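Local structure of Ras GTPase-activating-like protein IQGAP3 (Homo sapiens, 3ISU) at residues V39-L44 and A69-V74; F65-K70 and K98-A103; F79-Q84 and N108-L113. The protein is a calmodulin-binding scaffold of the IQGAP family whose RGC domain probably helps it engage Rho-type GTPases. All blocks are in the same frame, centred on the assembly; numbering follows the deposited sequence.

Interaction 1. Residues V39-L44 and A69-V74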
loop_
_atom_site.group_PDB
_atom_site.type_symbol
_atom_site.label_atom_id
_atom_site.label_comp_id
_atom_site.label_asym_id
_atom_site.label_seq_id
_atom_site.Cartn_x
_atom_site.Cartn_y
_atom_site.Cartn_z
ATOM N N VAL A 39 -6.775 -4.064 5.796
ATOM C CA VAL A 39 -7.470 -4.675 6.944
ATOM C C VAL A 39 -8.525 -3.732 7.487
ATOM O O VAL A 39 -9.690 -4.148 7.722
ATOM C CB VAL A 39 -6.447 -5.034 8.063
ATOM C CG1 VAL A 39 -7.163 -5.436 9.360
ATOM C CG2 VAL A 39 -5.556 -6.150 7.557
ATOM N N GLU A 40 -8.136 -2.483 7.672
ATOM C CA GLU A 40 -8.999 -1.435 8.215
ATOM C C GLU A 40 -8.449 -0.062 7.954
ATOM O O GLU A 40 -7.235 0.123 7.718
ATOM C CB GLU A 40 -9.214 -1.595 9.733
ATOM C CG GLU A 40 -8.065 -1.174 10.588
ATOM C CD GLU A 40 -8.389 -1.179 12.128
ATOM O OE1 GLU A 40 -9.138 -2.070 12.568
ATOM O OE2 GLU A 40 -7.880 -0.292 12.876
ATOM N N ILE A 41 -9.330 0.938 8.006
ATOM C CA ILE A 41 -8.905 2.315 8.071
ATOM C C ILE A 41 -9.635 2.887 9.274
ATOM O O ILE A 41 -10.871 3.022 9.287
ATOM C CB ILE A 41 -9.191 3.161 6.802
ATOM C CG1 ILE A 41 -8.536 2.535 5.544
ATOM C CG2 ILE A 41 -8.680 4.547 7.020
ATOM C CD1 ILE A 41 -8.821 3.277 4.221
ATOM N N GLU A 42 -8.877 3.173 10.319
ATOM C CA GLU A 42 -9.479 3.630 11.558
ATOM C C GLU A 42 -10.287 4.914 11.318
ATOM O O GLU A 42 -9.828 5.802 10.623
ATOM C CB GLU A 42 -8.377 3.859 12.606
ATOM C CG GLU A 42 -8.852 3.605 13.987
ATOM C CD GLU A 42 -7.873 4.121 15.042
ATOM O OE1 GLU A 42 -6.738 4.585 14.686
ATOM O OE2 GLU A 42 -8.284 4.077 16.226
ATOM N N ASP A 43 -11.499 4.974 11.867
ATOM C CA ASP A 43 -12.393 6.146 11.739
ATOM C C ASP A 43 -12.861 6.421 10.306
ATOM O O ASP A 43 -13.234 7.553 9.998
ATOM C CB ASP A 43 -11.737 7.434 12.262
ATOM C CG ASP A 43 -11.324 7.332 13.722
ATOM O OD1 ASP A 43 -12.124 6.803 14.517
ATOM O OD2 ASP A 43 -10.183 7.741 14.042
ATOM N N LEU A 44 -12.804 5.424 9.414
ATOM C CA LEU A 44 -13.377 5.619 8.085
ATOM C C LEU A 44 -14.315 4.458 7.853
ATOM O O LEU A 44 -13.876 3.308 7.814
ATOM C CB LEU A 44 -12.323 5.660 6.970
ATOM C CG LEU A 44 -12.820 6.172 5.606
ATOM C CD1 LEU A 44 -13.294 7.619 5.634
ATOM C CD2 LEU A 44 -11.728 6.018 4.560
ATOM N N ALA A 69 -1.161 8.482 -2.040
ATOM C CA ALA A 69 -2.534 8.204 -1.748
ATOM C C ALA A 69 -3.342 9.495 -1.764
ATOM O O ALA A 69 -2.784 10.602 -1.550
ATOM C CB ALA A 69 -2.701 7.510 -0.421
ATOM N N LYS A 70 -4.637 9.328 -2.010
ATOM C CA LYS A 70 -5.590 10.453 -1.975
ATOM C C LYS A 70 -6.747 9.931 -1.179
ATOM O O LYS A 70 -7.347 8.923 -1.560
ATOM C CB LYS A 70 -5.980 10.870 -3.405
ATOM C CG LYS A 70 -6.822 12.155 -3.476
ATOM N N PHE A 71 -6.983 10.492 0.009
ATOM C CA PHE A 71 -8.039 10.035 0.877
ATOM C C PHE A 71 -9.210 11.047 0.736
ATOM O O PHE A 71 -9.079 12.192 1.135
ATOM C CB PHE A 71 -7.608 10.031 2.346
ATOM C CG PHE A 71 -6.853 8.809 2.785
ATOM C CD1 PHE A 71 -7.325 8.023 3.825
ATOM C CD2 PHE A 71 -5.656 8.457 2.185
ATOM C CE1 PHE A 71 -6.634 6.891 4.244
ATOM C CE2 PHE A 71 -4.932 7.304 2.617
ATOM C CZ PHE A 71 -5.422 6.525 3.637
ATOM N N LEU A 72 -10.344 10.612 0.205
ATOM C CA LEU A 72 -11.500 11.511 0.092
ATOM C C LEU A 72 -11.117 12.819 -0.543
ATOM O O LEU A 72 -11.488 13.889 -0.031
ATOM C CB LEU A 72 -12.093 11.787 1.475
ATOM C CG LEU A 72 -12.303 10.602 2.412
ATOM C CD1 LEU A 72 -13.073 10.945 3.721
ATOM C CD2 LEU A 72 -13.027 9.495 1.647
ATOM N N GLY A 73 -10.355 12.757 -1.636
ATOM C CA GLY A 73 -9.976 13.945 -2.359
ATOM C C GLY A 73 -8.728 14.685 -1.884
ATOM O O GLY A 73 -8.247 15.572 -2.590
ATOM N N VAL A 74 -8.167 14.285 -0.740
ATOM C CA VAL A 74 -7.030 14.972 -0.157
ATOM C C VAL A 74 -5.721 14.225 -0.443
ATOM O O VAL A 74 -5.621 13.044 -0.097
ATOM C CB VAL A 74 -7.222 15.102 1.358
ATOM C CG1 VAL A 74 -6.014 15.775 1.993
ATOM C CG2 VAL A 74 -8.560 15.898 1.695
#
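Different first torsions bring Leu44 and Leu72 together: CG of Leu44 lies anti to its backbone N (chi1 -167°), that of Leu72 beside its own (chi1 -46°). The two side chains run in opposing senses and touch through their CD1 methyls, 3.8 Å from Leu44 CD1 to Leu72 CD1. Ile41 turns its branch methyl toward Phe71, and the methyl comes up against the rim of the ring, close to its plane, with 4.2 Å between Ile41 CG2 and Phe71 CE1. The pairs joining 39-44 to 69-74 are apolar, and 148 Å² is buried, so the contact is light. Further side chains extend the patch, among them Val52 of the neighbouring strand 52-58, which touches both Leu44 and Phe71, and Phe49 against Ile41. Each partner is carried by a tight turn. The type II turn Ile41-Leu44, closed by Leu44 N to Ile41 O at 3.1 Å, lets the chain leave strand 38-41 while both Ile41 and Leu44 point toward Phe71 and Leu72. Across from it the chain reverses at Leu72 and Gly73, with Phe71 N to Val74 O at 2.9 Å and Val74 N to Phe71 O at 3.0 Å. Gly73 has backbone angles at which a CB would press on the preceding carbonyl O. This is the two-residue type I' turn of a beta hairpin, here linking strands 64-71 and 74-82 of the four-stranded antiparallel sheet.

Interaction 2. Residues F65-K70 and K98-A103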
loop_
_atom_site.group_PDB
_atom_site.type_symbol
_atom_site.label_atom_id
_atom_site.label_comp_id
_atom_site.label_asym_id
_atom_site.label_seq_id
_atom_site.Cartn_x
_atom_site.Cartn_y
_atom_site.Cartn_z
ATOM N N PHE A 65 9.582 1.243 -2.746
ATOM C CA PHE A 65 8.363 1.597 -3.464
ATOM C C PHE A 65 7.811 2.880 -2.880
ATOM O O PHE A 65 7.883 3.089 -1.664
ATOM C CB PHE A 65 7.314 0.527 -3.327
ATOM C CG PHE A 65 7.764 -0.784 -3.850
ATOM C CD1 PHE A 65 7.548 -1.130 -5.161
ATOM C CD2 PHE A 65 8.458 -1.648 -3.039
ATOM C CE1 PHE A 65 7.980 -2.360 -5.655
ATOM C CE2 PHE A 65 8.897 -2.898 -3.538
ATOM C CZ PHE A 65 8.673 -3.238 -4.831
ATOM N N GLU A 66 7.352 3.749 -3.768
ATOM C CA GLU A 66 6.819 5.027 -3.369
ATOM C C GLU A 66 5.315 4.855 -3.357
ATOM O O GLU A 66 4.740 4.376 -4.331
ATOM C CB GLU A 66 7.271 6.078 -4.372
ATOM C CG GLU A 66 6.872 7.468 -4.006
ATOM C CD GLU A 66 7.658 8.484 -4.833
ATOM O OE1 GLU A 66 8.822 8.760 -4.456
ATOM O OE2 GLU A 66 7.121 8.949 -5.870
ATOM N N VAL A 67 4.698 5.165 -2.220
ATOM C CA VAL A 67 3.256 5.048 -2.065
ATOM C C VAL A 67 2.693 6.457 -1.982
ATOM O O VAL A 67 3.112 7.256 -1.153
ATOM C CB VAL A 67 2.844 4.266 -0.809
ATOM C CG1 VAL A 67 1.334 4.044 -0.784
ATOM C CG2 VAL A 67 3.552 2.913 -0.771
ATOM N N ASN A 68 1.780 6.747 -2.887
ATOM C CA ASN A 68 1.042 7.977 -2.886
ATOM C C ASN A 68 -0.376 7.552 -2.583
ATOM O O ASN A 68 -0.757 6.359 -2.778
ATOM C CB ASN A 68 1.163 8.643 -4.259
ATOM C CG ASN A 68 2.424 9.414 -4.395
ATOM O OD1 ASN A 68 2.567 10.478 -3.781
ATOM N ND2 ASN A 68 3.368 8.901 -5.181
ATOM N N ALA A 69 -1.161 8.482 -2.040
ATOM C CA ALA A 69 -2.534 8.204 -1.748
ATOM C C ALA A 69 -3.342 9.495 -1.764
ATOM O O ALA A 69 -2.784 10.602 -1.550
ATOM C CB ALA A 69 -2.701 7.510 -0.421
ATOM N N LYS A 70 -4.637 9.328 -2.010
ATOM C CA LYS A 70 -5.590 10.453 -1.975
ATOM C C LYS A 70 -6.747 9.931 -1.179
ATOM O O LYS A 70 -7.347 8.923 -1.560
ATOM C CB LYS A 70 -5.980 10.870 -3.405
ATOM C CG LYS A 70 -6.822 12.155 -3.476
ATOM N N LYS A 98 0.993 -0.147 9.550
ATOM C CA LYS A 98 0.087 0.992 9.434
ATOM C C LYS A 98 0.654 1.899 8.363
ATOM O O LYS A 98 1.879 2.138 8.305
ATOM C CB LYS A 98 -0.067 1.751 10.755
ATOM C CG LYS A 98 -1.048 1.142 11.726
ATOM C CD LYS A 98 -1.424 2.129 12.858
ATOM N N LEU A 99 -0.212 2.326 7.455
ATOM C CA LEU A 99 0.164 3.315 6.436
ATOM C C LEU A 99 -0.660 4.564 6.704
ATOM O O LEU A 99 -1.822 4.476 7.135
ATOM C CB LEU A 99 -0.129 2.818 5.028
ATOM C CG LEU A 99 0.396 1.476 4.529
ATOM C CD1 LEU A 99 0.008 1.311 3.067
ATOM C CD2 LEU A 99 1.890 1.369 4.686
ATOM N N PHE A 100 -0.061 5.729 6.490
ATOM C CA PHE A 100 -0.747 6.996 6.719
ATOM C C PHE A 100 -1.447 7.029 8.076
ATOM O O PHE A 100 -2.582 7.470 8.160
ATOM C CB PHE A 100 -1.756 7.228 5.570
ATOM C CG PHE A 100 -1.138 7.160 4.203
ATOM C CD1 PHE A 100 -0.312 8.197 3.754
ATOM C CD2 PHE A 100 -1.311 6.043 3.389
ATOM C CE1 PHE A 100 0.272 8.138 2.505
ATOM C CE2 PHE A 100 -0.702 5.957 2.121
ATOM C CZ PHE A 100 0.084 7.017 1.676
ATOM N N ASN A 101 -0.798 6.506 9.126
ATOM C CA ASN A 101 -1.329 6.504 10.514
ATOM C C ASN A 101 -2.566 5.624 10.847
ATOM O O ASN A 101 -2.601 4.951 11.874
ATOM C CB ASN A 101 -1.586 7.934 10.993
ATOM N N LYS A 102 -3.568 5.599 9.989
ATOM C CA LYS A 102 -4.798 4.881 10.302
ATOM C C LYS A 102 -5.151 3.733 9.362
ATOM O O LYS A 102 -6.132 3.034 9.616
ATOM C CB LYS A 102 -5.953 5.879 10.381
ATOM C CG LYS A 102 -5.915 6.777 11.635
ATOM C CD LYS A 102 -7.160 7.650 11.754
ATOM C CE LYS A 102 -7.191 8.407 13.081
ATOM N NZ LYS A 102 -8.299 9.413 13.082
ATOM N N ALA A 103 -4.384 3.507 8.299
ATOM C CA ALA A 103 -4.673 2.396 7.385
ATOM C C ALA A 103 -3.841 1.186 7.748
ATOM O O ALA A 103 -2.628 1.256 7.693
ATOM C CB ALA A 103 -4.411 2.781 5.931
#
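Phe100 and Ala69 stand with their CA atoms 8.7 Å apart, and Val67 and Leu99 are 9.2 Å apart between CA atoms, too far for backbone pairing, so strand 64-71 and the turn after strand 96-99 face each other through side chains. Phe100 bridges the gap with CG held anti to its carbonyl carbon (chi1 -54°), which brings the far end of the ring, CE2 and CZ, down over Val67 and Ala69. The CB of Ala69 sits 3.5 Å from Phe100 CZ, approaching the ring obliquely. Val67 comes in at the ring edge, its CG1 4.0 Å from Phe100 CE2. Phe100 belongs to the three-residue connection of the beta hairpin 96-99/103-106, whose arms pair by Leu99 N to Ala103 O at 2.7 Å and Ala103 N to Leu99 O at 3.0 Å. Within that connection Phe100 has left-handed backbone angles, and Lys102 N bonds to Phe100 O at 2.8 Å across Asn101, a classic gamma turn. The hairpin thus presents an aromatic ring from the three-stranded sheet to the face of the four-stranded one. Replacing Phe100 by an alanine would probably leave a gap over Val67 and Ala69 and cost the hairpin tip its main grip on strand 64-71. The same ring meets Phe79 edge-to-face and touches Phe54 and Met76, so it rests on side chains from three adjacent strands. Two residues further on, Lys102 carries its ammonium group to Asp43 in a salt bridge.

Interaction 3. Residues F79-Q84 and N108-L113; sequences FQLHYQ and NLLIFL
At the junction of strand 74-82 with helix 83-91, Leu81 and Tyr83 pack against Leu110 and Ile111 of the C-terminal helix 107-119, where the chain passes from sheet to helix and rests on a second helix. Leu81, still in the strand, and Leu110 meet end to end through their terminal methyls, Leu81 CD1 to Leu110 CD2 being 4.0 Å. His82, between Leu81 and Tyr83 in sequence, takes the N-cap position, and Tyr83 begins the helix. With CG anti to its backbone N (chi1 -164°), Tyr83 extends its ring so that its far end closes on the helix, crossing Ile111 at about a right angle. The branch methyl of Ile111 meets that end obliquely, 3.4 Å from Ile111 CG2 to Tyr83 OH and 3.9 Å from Ile111 CG2 to Tyr83 CZ. Leu86 of helix 83-91 touches both Leu110 and Ile111, while Val67 and Met97 lie against Leu81. The phenol oxygen, though it touches the Ile111 methyl, has its polar partner elsewhere: it is hydrogen-bonded to Asn115 OD1, one turn beyond Ile111 on the same helix. Tyr83 therefore combines dispersion along its ring end with a polar tether, which probably limits how far the ring can shift along helix 107-119.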
loop_
_atom_site.group_PDB
_atom_site.type_symbol
_atom_site.label_atom_id
_atom_site.label_comp_id
_atom_site.label_asym_id
_atom_site.label_seq_id
_atom_site.Cartn_x
_atom_site.Cartn_y
_atom_site.Cartn_z
ATOM N N PHE A 79 5.156 8.456 0.921
ATOM C CA PHE A 79 6.183 7.812 1.740
ATOM C C PHE A 79 6.692 6.523 1.057
ATOM O O PHE A 79 6.178 6.111 0.020
ATOM C CB PHE A 79 5.643 7.497 3.106
ATOM C CG PHE A 79 4.749 6.350 3.097
ATOM C CD1 PHE A 79 5.231 5.093 3.434
ATOM C CD2 PHE A 79 3.451 6.491 2.717
ATOM C CE1 PHE A 79 4.427 4.022 3.396
ATOM C CE2 PHE A 79 2.628 5.409 2.692
ATOM C CZ PHE A 79 3.109 4.174 3.026
ATOM N N GLN A 80 7.677 5.918 1.696
ATOM C CA GLN A 80 8.525 4.927 1.061
ATOM C C GLN A 80 8.380 3.609 1.791
ATOM O O GLN A 80 8.477 3.581 3.035
ATOM C CB GLN A 80 9.962 5.412 1.073
ATOM C CG GLN A 80 10.232 6.784 0.428
ATOM C CD GLN A 80 9.776 6.928 -1.024
ATOM O OE1 GLN A 80 10.003 6.046 -1.870
ATOM N NE2 GLN A 80 9.148 8.073 -1.329
ATOM N N LEU A 81 8.022 2.555 1.041
ATOM C CA LEU A 81 7.928 1.188 1.560
ATOM C C LEU A 81 9.223 0.500 1.101
ATOM O O LEU A 81 9.611 0.641 -0.050
ATOM C CB LEU A 81 6.748 0.411 0.950
ATOM C CG LEU A 81 5.306 0.353 1.454
ATOM C CD1 LEU A 81 4.530 -0.527 0.511
ATOM C CD2 LEU A 81 5.262 -0.250 2.868
ATOM N N HIS A 82 9.863 -0.231 2.003
ATOM C CA HIS A 82 11.026 -1.022 1.667
ATOM C C HIS A 82 10.678 -2.495 1.834
ATOM O O HIS A 82 10.200 -2.936 2.887
ATOM C CB HIS A 82 12.193 -0.619 2.550
ATOM C CG HIS A 82 12.676 0.765 2.282
ATOM N ND1 HIS A 82 13.630 1.042 1.328
ATOM C CD2 HIS A 82 12.323 1.959 2.825
ATOM C CE1 HIS A 82 13.875 2.342 1.320
ATOM N NE2 HIS A 82 13.080 2.924 2.201
ATOM N N TYR A 83 10.918 -3.250 0.777
ATOM C CA TYR A 83 10.587 -4.653 0.779
ATOM C C TYR A 83 11.277 -5.356 1.959
ATOM O O TYR A 83 10.662 -6.196 2.630
ATOM C CB TYR A 83 11.028 -5.240 -0.538
ATOM C CG TYR A 83 10.421 -6.567 -0.836
ATOM C CD1 TYR A 83 9.169 -6.682 -1.435
ATOM C CD2 TYR A 83 11.069 -7.729 -0.438
ATOM C CE1 TYR A 83 8.635 -7.929 -1.713
ATOM C CE2 TYR A 83 10.529 -8.928 -0.685
ATOM C CZ TYR A 83 9.339 -9.039 -1.332
ATOM O OH TYR A 83 8.882 -10.309 -1.550
ATOM N N GLN A 84 12.521 -4.975 2.258
ATOM C CA GLN A 84 13.276 -5.633 3.338
ATOM C C GLN A 84 12.650 -5.388 4.714
ATOM O O GLN A 84 12.639 -6.276 5.583
ATOM C CB GLN A 84 14.732 -5.214 3.340
ATOM C CG GLN A 84 15.590 -5.963 4.406
ATOM C CD GLN A 84 15.670 -7.492 4.244
ATOM O OE1 GLN A 84 15.619 -8.041 3.111
ATOM N NE2 GLN A 84 15.774 -8.207 5.393
ATOM N N ASN A 108 1.687 -10.025 4.919
ATOM C CA ASN A 108 1.855 -11.112 3.977
ATOM C C ASN A 108 1.249 -10.802 2.615
ATOM O O ASN A 108 1.859 -11.081 1.580
ATOM C CB ASN A 108 1.221 -12.403 4.517
ATOM C CG ASN A 108 2.029 -13.020 5.654
ATOM O OD1 ASN A 108 3.192 -12.696 5.805
ATOM N ND2 ASN A 108 1.415 -13.916 6.439
ATOM N N LEU A 109 0.041 -10.238 2.617
ATOM C CA LEU A 109 -0.637 -10.009 1.362
ATOM C C LEU A 109 -0.101 -8.779 0.605
ATOM O O LEU A 109 -0.127 -8.760 -0.655
ATOM C CB LEU A 109 -2.155 -10.027 1.536
ATOM C CG LEU A 109 -2.700 -11.450 1.766
ATOM C CD1 LEU A 109 -4.149 -11.360 2.229
ATOM C CD2 LEU A 109 -2.557 -12.322 0.540
ATOM N N LEU A 110 0.456 -7.824 1.338
ATOM C CA LEU A 110 1.199 -6.720 0.702
ATOM C C LEU A 110 2.433 -7.233 0.024
ATOM O O LEU A 110 2.683 -6.903 -1.128
ATOM C CB LEU A 110 1.516 -5.608 1.678
ATOM C CG LEU A 110 2.264 -4.364 1.168
ATOM C CD1 LEU A 110 1.489 -3.727 -0.043
ATOM C CD2 LEU A 110 2.466 -3.406 2.363
ATOM N N ILE A 111 3.203 -8.080 0.713
ATOM C CA ILE A 111 4.374 -8.700 0.083
ATOM C C ILE A 111 3.979 -9.427 -1.210
ATOM O O ILE A 111 4.660 -9.295 -2.264
ATOM C CB ILE A 111 5.105 -9.654 1.059
ATOM C CG1 ILE A 111 5.789 -8.835 2.135
ATOM C CG2 ILE A 111 6.093 -10.552 0.297
ATOM C CD1 ILE A 111 6.318 -9.685 3.346
ATOM N N PHE A 112 2.905 -10.213 -1.145
ATOM C CA PHE A 112 2.409 -10.940 -2.302
ATOM C C PHE A 112 2.007 -10.008 -3.441
ATOM O O PHE A 112 2.430 -10.200 -4.564
ATOM C CB PHE A 112 1.253 -11.807 -1.887
ATOM C CG PHE A 112 0.651 -12.606 -3.019
ATOM C CD1 PHE A 112 1.398 -13.550 -3.681
ATOM C CD2 PHE A 112 -0.672 -12.425 -3.374
ATOM C CE1 PHE A 112 0.826 -14.320 -4.713
ATOM C CE2 PHE A 112 -1.249 -13.179 -4.399
ATOM C CZ PHE A 112 -0.492 -14.116 -5.060
ATOM N N LEU A 113 1.280 -8.944 -3.141
ATOM C CA LEU A 113 0.929 -7.966 -4.181
ATOM C C LEU A 113 2.139 -7.275 -4.837
ATOM O O LEU A 113 2.219 -7.212 -6.078
ATOM C CB LEU A 113 0.005 -6.904 -3.612
ATOM C CG LEU A 113 -0.653 -5.924 -4.600
ATOM C CD1 LEU A 113 -1.683 -6.608 -5.502
ATOM C CD2 LEU A 113 -1.331 -4.788 -3.769
#

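How the interactions relate
Interactions 1 and 2 share Ala69 and Lys70 on strand 64-71, and their centres lie 9 Å apart. They touch directly: Glu42 N and Lys102 O are 2.8 Å apart in a probable hydrogen bond, and Phe71 CE2 packs 3.9 Å from Phe100 CD2. Interaction 3 uses the neighbouring strand 74-82, its segments alternating with those of interaction 2 along the chain and its centre 11 Å from that of interaction 2. Backbone pairing joins these two, with Phe65 O and Leu81 N 2.8 Å apart, again a probable hydrogen bond. Interactions 1 and 3, with centres 19 Å apart, do not touch and lie on opposite sides of the chain's centre. Interaction 2 touches both, giving a connected series of contacts on the four-stranded sheet, made by parts of the chain outside it.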